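PDB 3TOV: glycosyl transferase family 9 from Veillonella parvula, which probably transfers a sugar from an activated donor to an acceptor, as heptosyltransferase-like GT-B enzymes of family 9 do. Local coordinates for residues A106-S118 against F122-R134. Sequence-based numbering, arbitrary orientation.
Sequences AWKIHAPITTGMS and FRPFMTKYTRLDR. With SO4 (sulfate ion), chain C.
Phe122 and Phe125 both turn to the indole of Trp107, on helix 100-109, and the three rings form an aromatic cluster. Phe122 meets it obliquely, its CD1 3.6 Å from Trp107 CB. Phe125 instead receives the edge of the indole on its face, a T-shaped pair in which the five-membered ring of Trp107 and the Phe125 ring have planes at 63° and centroids 4.9 Å apart; the indole reaches out because CG of Trp107 lies anti to the backbone N (chi1 168°). The selenium of selenomethionine Met126 lies 4.0 Å from both Ser118 CB and Gly116 O. The main backbone tie follows: Thr127 N donates to Thr114 O over 2.8 Å (162° at the hydrogen). Thr127 also lays its side chain across Ile113 at about a right angle, and its OG1 accepts a weak, bent bond from Thr114 N.

The short, weakly bonded strand 128-129 lies at the margin, parallel to 113-116, in the N-terminal sheet of a GT-B fold, a two-domain architecture with a parallel six-stranded sheet in each half. On its other side 113-116 bonds to strand 92-95. The pairing at this margin is irregular: beyond Thr127, Lys128 N reaches Thr114 O only weakly.

Tyr129 runs alongside the extended selenomethionine Met117, pointing the same way, with its CE1 3.3 Å from Met117 CG. Thr130 N makes a weak, bent bond to Gly116 O, while its side chain touches Val146 and Gln149 of helix 139-149. The CB of Arg131 points away from 106-118 and its extended chain carries the guanidinium to a sulfate, probably from the crystallisation liquor, its NH2 giving O3 a 2.8 Å hydrogen bond. Leu132 crosses Met117 instead, with CD1 3.7 Å from the selenium.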
ATOM      1  N   ALA A 106     -13.772  11.946 -14.298  1.00 52.09           N
ATOM      2  CA  ALA A 106     -13.488  11.253 -15.559  1.00 53.99           C
ATOM      3  C   ALA A 106     -14.423  11.705 -16.677  1.00 53.03           C
ATOM      4  O   ALA A 106     -14.023  11.833 -17.827  1.00 60.36           O
ATOM      5  CB  ALA A 106     -13.592   9.737 -15.373  1.00 58.14           C
ATOM      6  N   TRP A 107     -15.684  11.924 -16.328  1.00 45.69           N
ATOM      7  CA  TRP A 107     -16.655  12.440 -17.271  1.00 42.35           C
ATOM      8  C   TRP A 107     -16.285  13.872 -17.633  1.00 52.05           C
ATOM      9  O   TRP A 107     -16.168  14.201 -18.809  1.00 56.72           O
ATOM     10  CB  TRP A 107     -18.057  12.390 -16.659  1.00 39.64           C
ATOM     11  CG  TRP A 107     -19.094  13.146 -17.428  1.00 49.38           C
ATOM     12  CD1 TRP A 107     -19.806  12.696 -18.497  1.00 56.57           C
ATOM     13  CD2 TRP A 107     -19.545  14.485 -17.180  1.00 59.90           C
ATOM     14  NE1 TRP A 107     -20.670  13.669 -18.939  1.00 64.50           N
ATOM     15  CE2 TRP A 107     -20.531  14.780 -18.147  1.00 65.28           C
ATOM     16  CE3 TRP A 107     -19.208  15.467 -16.242  1.00 61.52           C
ATOM     17  CZ2 TRP A 107     -21.185  16.014 -18.202  1.00 63.15           C
ATOM     18  CZ3 TRP A 107     -19.863  16.698 -16.305  1.00 63.96           C
ATOM     19  CH2 TRP A 107     -20.838  16.954 -17.275  1.00 61.31           C
ATOM     20  N   LYS A 108     -16.081  14.714 -16.618  1.00 51.97           N
ATOM     21  CA  LYS A 108     -15.810  16.124 -16.837  1.00 56.65           C
ATOM     22  C   LYS A 108     -14.618  16.376 -17.759  1.00 66.79           C
ATOM     23  O   LYS A 108     -14.605  17.352 -18.511  1.00 78.70           O
ATOM     24  CB  LYS A 108     -15.597  16.850 -15.513  1.00 57.42           C
ATOM     25  CG  LYS A 108     -15.473  18.374 -15.658  1.00 56.41           C
ATOM     26  CD  LYS A 108     -16.804  19.028 -16.076  1.00 56.47           C
ATOM     27  CE  LYS A 108     -16.569  20.290 -16.904  1.00 57.03           C
ATOM     28  NZ  LYS A 108     -15.342  21.042 -16.454  1.00 56.98           N
ATOM     29  N   ILE A 109     -13.615  15.513 -17.700  1.00 59.47           N
ATOM     30  CA  ILE A 109     -12.495  15.611 -18.628  1.00 60.82           C
ATOM     31  C   ILE A 109     -12.983  15.550 -20.088  1.00 68.72           C
ATOM     32  O   ILE A 109     -12.466  16.245 -20.967  1.00 69.04           O
ATOM     33  CB  ILE A 109     -11.471  14.512 -18.331  1.00 58.23           C
ATOM     34  CG1 ILE A 109     -10.904  14.720 -16.921  1.00 60.29           C
ATOM     35  CG2 ILE A 109     -10.369  14.506 -19.369  1.00 56.74           C
ATOM     36  CD1 ILE A 109     -10.310  13.472 -16.287  1.00 57.80           C
ATOM     37  N   HIS A 110     -13.993  14.723 -20.335  1.00 71.16           N
ATOM     38  CA  HIS A 110     -14.654  14.672 -21.635  1.00 65.27           C
ATOM     39  C   HIS A 110     -13.761  14.222 -22.769  1.00 66.47           C
ATOM     40  O   HIS A 110     -13.711  14.870 -23.808  1.00 73.11           O
ATOM     41  CB  HIS A 110     -15.251  16.029 -21.983  1.00 63.89           C
ATOM     42  CG  HIS A 110     -16.724  16.101 -21.762  1.00 74.77           C
ATOM     43  ND1 HIS A 110     -17.278  16.504 -20.564  1.00 77.23           N
ATOM     44  CD2 HIS A 110     -17.762  15.792 -22.576  1.00 83.38           C
ATOM     45  CE1 HIS A 110     -18.596  16.450 -20.655  1.00 84.73           C
ATOM     46  NE2 HIS A 110     -18.915  16.020 -21.864  1.00 88.04           N
ATOM     47  N   ALA A 111     -13.068  13.106 -22.582  1.00 63.06           N
ATOM     48  CA  ALA A 111     -12.208  12.589 -23.639  1.00 57.37           C
ATOM     49  C   ALA A 111     -13.014  11.771 -24.639  1.00 61.07           C
ATOM     50  O   ALA A 111     -14.027  11.156 -24.283  1.00 64.06           O
ATOM     51  CB  ALA A 111     -11.060  11.769 -23.061  1.00 48.97           C
ATOM     52  N   PRO A 112     -12.561  11.760 -25.898  1.00 63.10           N
ATOM     53  CA  PRO A 112     -13.157  11.003 -26.995  1.00 66.48           C
ATOM     54  C   PRO A 112     -13.636   9.646 -26.510  1.00 68.36           C
ATOM     55  O   PRO A 112     -14.669   9.134 -26.946  1.00 70.46           O
ATOM     56  CB  PRO A 112     -11.977  10.806 -27.939  1.00 70.88           C
ATOM     57  CG  PRO A 112     -11.166  12.014 -27.750  1.00 72.03           C
ATOM     58  CD  PRO A 112     -11.291  12.387 -26.299  1.00 68.62           C
ATOM     59  N   ILE A 113     -12.872   9.056 -25.605  1.00 65.35           N
ATOM     60  CA  ILE A 113     -13.257   7.770 -25.079  1.00 71.77           C
ATOM     61  C   ILE A 113     -12.903   7.609 -23.607  1.00 66.43           C
ATOM     62  O   ILE A 113     -11.748   7.746 -23.210  1.00 60.10           O
ATOM     63  CB  ILE A 113     -12.679   6.633 -25.939  1.00 80.20           C
ATOM     64  CG1 ILE A 113     -12.262   5.455 -25.080  1.00 79.79           C
ATOM     65  CG2 ILE A 113     -11.471   7.108 -26.725  1.00 82.79           C
ATOM     66  CD1 ILE A 113     -11.303   4.604 -25.806  1.00 82.43           C
ATOM     67  N   THR A 114     -13.936   7.351 -22.809  1.00 69.16           N
ATOM     68  CA  THR A 114     -13.784   7.045 -21.394  1.00 66.73           C
ATOM     69  C   THR A 114     -14.028   5.563 -21.162  1.00 59.68           C
ATOM     70  O   THR A 114     -14.958   4.966 -21.726  1.00 53.13           O
ATOM     71  CB  THR A 114     -14.778   7.832 -20.508  1.00 68.54           C
ATOM     72  OG1 THR A 114     -14.671   9.236 -20.775  1.00 78.50           O
ATOM     73  CG2 THR A 114     -14.491   7.578 -19.046  1.00 60.85           C
ATOM     74  N   THR A 115     -13.180   4.974 -20.331  1.00 57.08           N
ATOM     75  CA  THR A 115     -13.330   3.579 -19.964  1.00 55.81           C
ATOM     76  C   THR A 115     -12.926   3.345 -18.493  1.00 57.22           C
ATOM     77  O   THR A 115     -12.855   4.283 -17.692  1.00 52.05           O
ATOM     78  CB  THR A 115     -12.636   2.629 -21.001  1.00 54.36           C
ATOM     79  OG1 THR A 115     -13.060   1.280 -20.790  1.00 61.34           O
ATOM     80  CG2 THR A 115     -11.126   2.713 -20.935  1.00 49.28           C
ATOM     81  N   GLY A 116     -12.701   2.092 -18.125  1.00 61.86           N
ATOM     82  CA  GLY A 116     -12.556   1.749 -16.726  1.00 52.55           C
ATOM     83  C   GLY A 116     -13.933   1.542 -16.126  1.00 46.27           C
ATOM     84  O   GLY A 116     -14.893   1.224 -16.813  1.00 40.60           O
HETATM   85  N   MSE A 117     -14.040   1.725 -14.824  1.00 46.24           N
HETATM   86  CA  MSE A 117     -15.299   1.479 -14.161  1.00 42.44           C
HETATM   87  C   MSE A 117     -15.717   2.754 -13.470  1.00 49.77           C
HETATM   88  O   MSE A 117     -14.904   3.396 -12.809  1.00 55.24           O
HETATM   89  CB  MSE A 117     -15.147   0.362 -13.133  1.00 37.27           C
HETATM   90  CG  MSE A 117     -16.474  -0.124 -12.626  1.00 37.14           C
HETATM   91 SE   MSE A 117     -16.387  -1.151 -10.999  0.93 80.24          SE
HETATM   92  CE  MSE A 117     -18.304  -1.318 -10.713  1.00 31.99           C
ATOM     93  N   SER A 118     -16.980   3.125 -13.629  1.00 52.02           N
ATOM     94  CA  SER A 118     -17.497   4.330 -13.001  1.00 57.63           C
ATOM     95  C   SER A 118     -18.858   4.079 -12.368  1.00 60.34           C
ATOM     96  O   SER A 118     -19.509   3.064 -12.647  1.00 66.39           O
ATOM     97  CB  SER A 118     -17.575   5.481 -14.010  1.00 61.44           C
ATOM     98  OG  SER A 118     -16.274   5.937 -14.357  1.00 63.95           O
ATOM     99  N   PHE A 122     -22.849   7.725 -14.165  1.00 42.58           N
ATOM    100  CA  PHE A 122     -22.099   8.160 -15.342  1.00 53.63           C
ATOM    101  C   PHE A 122     -21.911   7.077 -16.408  1.00 60.85           C
ATOM    102  O   PHE A 122     -21.351   7.347 -17.480  1.00 51.22           O
ATOM    103  CB  PHE A 122     -20.730   8.683 -14.931  1.00 56.92           C
ATOM    104  CG  PHE A 122     -20.790   9.871 -14.024  1.00 62.46           C
ATOM    105  CD1 PHE A 122     -20.725  11.146 -14.534  1.00 61.58           C
ATOM    106  CD2 PHE A 122     -20.913   9.708 -12.655  1.00 66.99           C
ATOM    107  CE1 PHE A 122     -20.781  12.225 -13.703  1.00 65.97           C
ATOM    108  CE2 PHE A 122     -20.966  10.793 -11.816  1.00 64.11           C
ATOM    109  CZ  PHE A 122     -20.902  12.048 -12.340  1.00 65.30           C
ATOM    110  N   ARG A 123     -22.363   5.859 -16.106  1.00 68.61           N
ATOM    111  CA  ARG A 123     -22.151   4.721 -16.996  1.00 64.85           C
ATOM    112  C   ARG A 123     -22.453   5.098 -18.416  1.00 62.95           C
ATOM    113  O   ARG A 123     -21.586   4.966 -19.275  1.00 62.56           O
ATOM    114  CB  ARG A 123     -22.993   3.509 -16.606  1.00 68.13           C
ATOM    115  CG  ARG A 123     -22.155   2.251 -16.425  1.00 76.20           C
ATOM    116  CD  ARG A 123     -22.975   0.976 -16.527  1.00 83.20           C
ATOM    117  NE  ARG A 123     -23.178   0.574 -17.916  1.00 87.49           N
ATOM    118  CZ  ARG A 123     -23.013  -0.663 -18.376  1.00 87.44           C
ATOM    119  NH1 ARG A 123     -22.641  -1.648 -17.558  1.00 79.16           N
ATOM    120  NH2 ARG A 123     -23.230  -0.912 -19.663  1.00 92.01           N
ATOM    121  N   PRO A 124     -23.678   5.594 -18.660  1.00 65.80           N
ATOM    122  CA  PRO A 124     -24.215   5.893 -19.997  1.00 67.99           C
ATOM    123  C   PRO A 124     -23.222   6.559 -20.960  1.00 69.97           C
ATOM    124  O   PRO A 124     -23.138   6.159 -22.123  1.00 75.04           O
ATOM    125  CB  PRO A 124     -25.366   6.854 -19.693  1.00 66.94           C
ATOM    126  CG  PRO A 124     -25.843   6.431 -18.351  1.00 65.39           C
ATOM    127  CD  PRO A 124     -24.625   5.980 -17.593  1.00 61.89           C
ATOM    128  N   PHE A 125     -22.482   7.552 -20.476  1.00 65.65           N
ATOM    129  CA  PHE A 125     -21.595   8.361 -21.316  1.00 62.24           C
ATOM    130  C   PHE A 125     -20.248   7.710 -21.643  1.00 60.17           C
ATOM    131  O   PHE A 125     -19.418   8.294 -22.342  1.00 62.55           O
ATOM    132  CB  PHE A 125     -21.326   9.707 -20.640  1.00 62.99           C
ATOM    133  CG  PHE A 125     -22.522  10.285 -19.950  1.00 64.15           C
ATOM    134  CD1 PHE A 125     -23.343  11.186 -20.602  1.00 67.48           C
ATOM    135  CD2 PHE A 125     -22.828   9.921 -18.650  1.00 56.99           C
ATOM    136  CE1 PHE A 125     -24.445  11.716 -19.969  1.00 65.43           C
ATOM    137  CE2 PHE A 125     -23.929  10.444 -18.013  1.00 53.27           C
ATOM    138  CZ  PHE A 125     -24.739  11.342 -18.669  1.00 58.82           C
HETATM  139  N   MSE A 126     -20.012   6.511 -21.133  1.00 52.43           N
HETATM  140  CA  MSE A 126     -18.734   5.865 -21.365  1.00 47.31           C
HETATM  141  C   MSE A 126     -18.631   5.186 -22.730  1.00 57.08           C
HETATM  142  O   MSE A 126     -19.630   5.006 -23.430  1.00 58.99           O
HETATM  143  CB  MSE A 126     -18.484   4.870 -20.272  1.00 40.71           C
HETATM  144  CG  MSE A 126     -18.234   5.510 -18.959  1.00 38.86           C
HETATM  145 SE   MSE A 126     -17.438   4.184 -17.797  1.00100.72          SE
HETATM  146  CE  MSE A 126     -19.068   3.219 -17.367  1.00179.98           C
ATOM    147  N   THR A 127     -17.413   4.820 -23.112  1.00 61.58           N
ATOM    148  CA  THR A 127     -17.201   4.121 -24.373  1.00 69.16           C
ATOM    149  C   THR A 127     -17.274   2.620 -24.120  1.00 76.63           C
ATOM    150  O   THR A 127     -18.013   1.886 -24.791  1.00 77.88           O
ATOM    151  CB  THR A 127     -15.824   4.444 -24.971  1.00 65.79           C
ATOM    152  OG1 THR A 127     -15.620   5.857 -24.971  1.00 64.41           O
ATOM    153  CG2 THR A 127     -15.726   3.927 -26.394  1.00 67.48           C
ATOM    154  N   LYS A 128     -16.491   2.179 -23.140  1.00 74.40           N
ATOM    155  CA  LYS A 128     -16.464   0.791 -22.719  1.00 66.30           C
ATOM    156  C   LYS A 128     -16.393   0.727 -21.197  1.00 66.32           C
ATOM    157  O   LYS A 128     -15.414   1.156 -20.586  1.00 67.31           O
ATOM    158  CB  LYS A 128     -15.271   0.069 -23.339  1.00 66.85           C
ATOM    159  CG  LYS A 128     -15.220  -1.417 -23.006  1.00 70.78           C
ATOM    160  CD  LYS A 128     -14.196  -2.172 -23.846  1.00 69.82           C
ATOM    161  CE  LYS A 128     -14.499  -3.667 -23.864  1.00 69.95           C
ATOM    162  NZ  LYS A 128     -15.737  -3.965 -24.653  1.00 75.76           N
ATOM    163  N   TYR A 129     -17.448   0.204 -20.591  1.00 65.27           N
ATOM    164  CA  TYR A 129     -17.495   0.055 -19.147  1.00 65.44           C
ATOM    165  C   TYR A 129     -16.885  -1.269 -18.727  1.00 62.30           C
ATOM    166  O   TYR A 129     -17.551  -2.293 -18.756  1.00 73.77           O
ATOM    167  CB  TYR A 129     -18.941   0.141 -18.664  1.00 72.88           C
ATOM    168  CG  TYR A 129     -19.174  -0.347 -17.252  1.00 79.20           C
ATOM    169  CD1 TYR A 129     -18.669   0.348 -16.161  1.00 83.00           C
ATOM    170  CD2 TYR A 129     -19.922  -1.489 -17.009  1.00 82.03           C
ATOM    171  CE1 TYR A 129     -18.892  -0.085 -14.864  1.00 85.34           C
ATOM    172  CE2 TYR A 129     -20.154  -1.932 -15.720  1.00 86.91           C
ATOM    173  CZ  TYR A 129     -19.634  -1.228 -14.648  1.00 87.83           C
ATOM    174  OH  TYR A 129     -19.859  -1.666 -13.355  1.00 87.09           O
ATOM    175  N   THR A 130     -15.615  -1.251 -18.347  1.00 55.16           N
ATOM    176  CA  THR A 130     -14.970  -2.449 -17.828  1.00 53.66           C
ATOM    177  C   THR A 130     -15.174  -2.590 -16.324  1.00 50.31           C
ATOM    178  O   THR A 130     -14.561  -1.868 -15.553  1.00 48.21           O
ATOM    179  CB  THR A 130     -13.467  -2.425 -18.095  1.00 56.02           C
ATOM    180  OG1 THR A 130     -12.854  -1.403 -17.293  1.00 54.35           O
ATOM    181  CG2 THR A 130     -13.202  -2.155 -19.563  1.00 57.52           C
ATOM    182  N   ARG A 131     -16.011  -3.537 -15.909  1.00 54.05           N
ATOM    183  CA  ARG A 131     -16.251  -3.797 -14.485  1.00 48.38           C
ATOM    184  C   ARG A 131     -15.071  -4.479 -13.782  1.00 49.80           C
ATOM    185  O   ARG A 131     -14.398  -5.331 -14.372  1.00 48.43           O
ATOM    186  CB  ARG A 131     -17.503  -4.647 -14.299  1.00 42.53           C
ATOM    187  CG  ARG A 131     -17.722  -5.074 -12.878  1.00 43.98           C
ATOM    188  CD  ARG A 131     -18.932  -5.965 -12.748  1.00 58.05           C
ATOM    189  NE  ARG A 131     -19.200  -6.271 -11.346  1.00 67.54           N
ATOM    190  CZ  ARG A 131     -20.240  -6.980 -10.913  1.00 65.47           C
ATOM    191  NH1 ARG A 131     -21.127  -7.472 -11.775  1.00 61.58           N
ATOM    192  NH2 ARG A 131     -20.395  -7.189  -9.611  1.00 61.83           N
ATOM    193  N   LEU A 132     -14.844  -4.107 -12.516  1.00 45.47           N
ATOM    194  CA  LEU A 132     -13.743  -4.630 -11.705  1.00 41.46           C
ATOM    195  C   LEU A 132     -14.084  -5.942 -11.010  1.00 48.50           C
ATOM    196  O   LEU A 132     -15.148  -6.057 -10.399  1.00 63.22           O
ATOM    197  CB  LEU A 132     -13.403  -3.634 -10.621  1.00 39.92           C
ATOM    198  CG  LEU A 132     -12.850  -2.272 -11.014  1.00 42.34           C
ATOM    199  CD1 LEU A 132     -12.936  -1.353  -9.797  1.00 40.01           C
ATOM    200  CD2 LEU A 132     -11.421  -2.399 -11.533  1.00 34.03           C
ATOM    201  N   ASP A 133     -13.174  -6.914 -11.070  1.00 34.89           N
ATOM    202  CA  ASP A 133     -13.381  -8.210 -10.427  1.00 39.38           C
ATOM    203  C   ASP A 133     -13.146  -8.222  -8.898  1.00 50.63           C
ATOM    204  O   ASP A 133     -12.015  -8.427  -8.427  1.00 45.92           O
ATOM    205  CB  ASP A 133     -12.472  -9.248 -11.078  1.00 45.66           C
ATOM    206  CG  ASP A 133     -12.728 -10.659 -10.567  1.00 49.13           C
ATOM    207  OD1 ASP A 133     -13.815 -10.907  -9.990  1.00 43.02           O
ATOM    208  OD2 ASP A 133     -11.838 -11.518 -10.762  1.00 49.99           O
ATOM    209  N   ARG A 134     -14.223  -8.040  -8.132  1.00 54.35           N
ATOM    210  CA  ARG A 134     -14.162  -8.024  -6.665  1.00 54.74           C
ATOM    211  C   ARG A 134     -14.171  -9.429  -6.009  1.00 62.19           C
ATOM    212  O   ARG A 134     -13.992  -9.570  -4.784  1.00 54.76           O
ATOM    213  CB  ARG A 134     -15.343  -7.211  -6.130  1.00 56.24           C
ATOM    214  CG  ARG A 134     -15.287  -5.730  -6.447  1.00 56.48           C
ATOM    215  CD  ARG A 134     -14.639  -4.963  -5.304  1.00 57.02           C
ATOM    216  NE  ARG A 134     -14.227  -3.626  -5.709  1.00 51.38           N
ATOM    217  CZ  ARG A 134     -15.060  -2.726  -6.214  1.00 52.58           C
ATOM    218  NH1 ARG A 134     -16.335  -3.040  -6.374  1.00 56.24           N
ATOM    219  NH2 ARG A 134     -14.621  -1.521  -6.564  1.00 51.42           N
TER
HETATM  220  S   SO4 C 347     -23.182  -9.656  -8.461  0.84104.95           S
HETATM  221  O1  SO4 C 347     -22.922 -10.105  -9.831  0.84100.01           O
HETATM  222  O2  SO4 C 347     -22.712 -10.657  -7.505  0.84104.35           O
HETATM  223  O3  SO4 C 347     -22.468  -8.407  -8.215  0.84108.17           O
HETATM  224  O4  SO4 C 347     -24.614  -9.429  -8.267  0.84100.03           O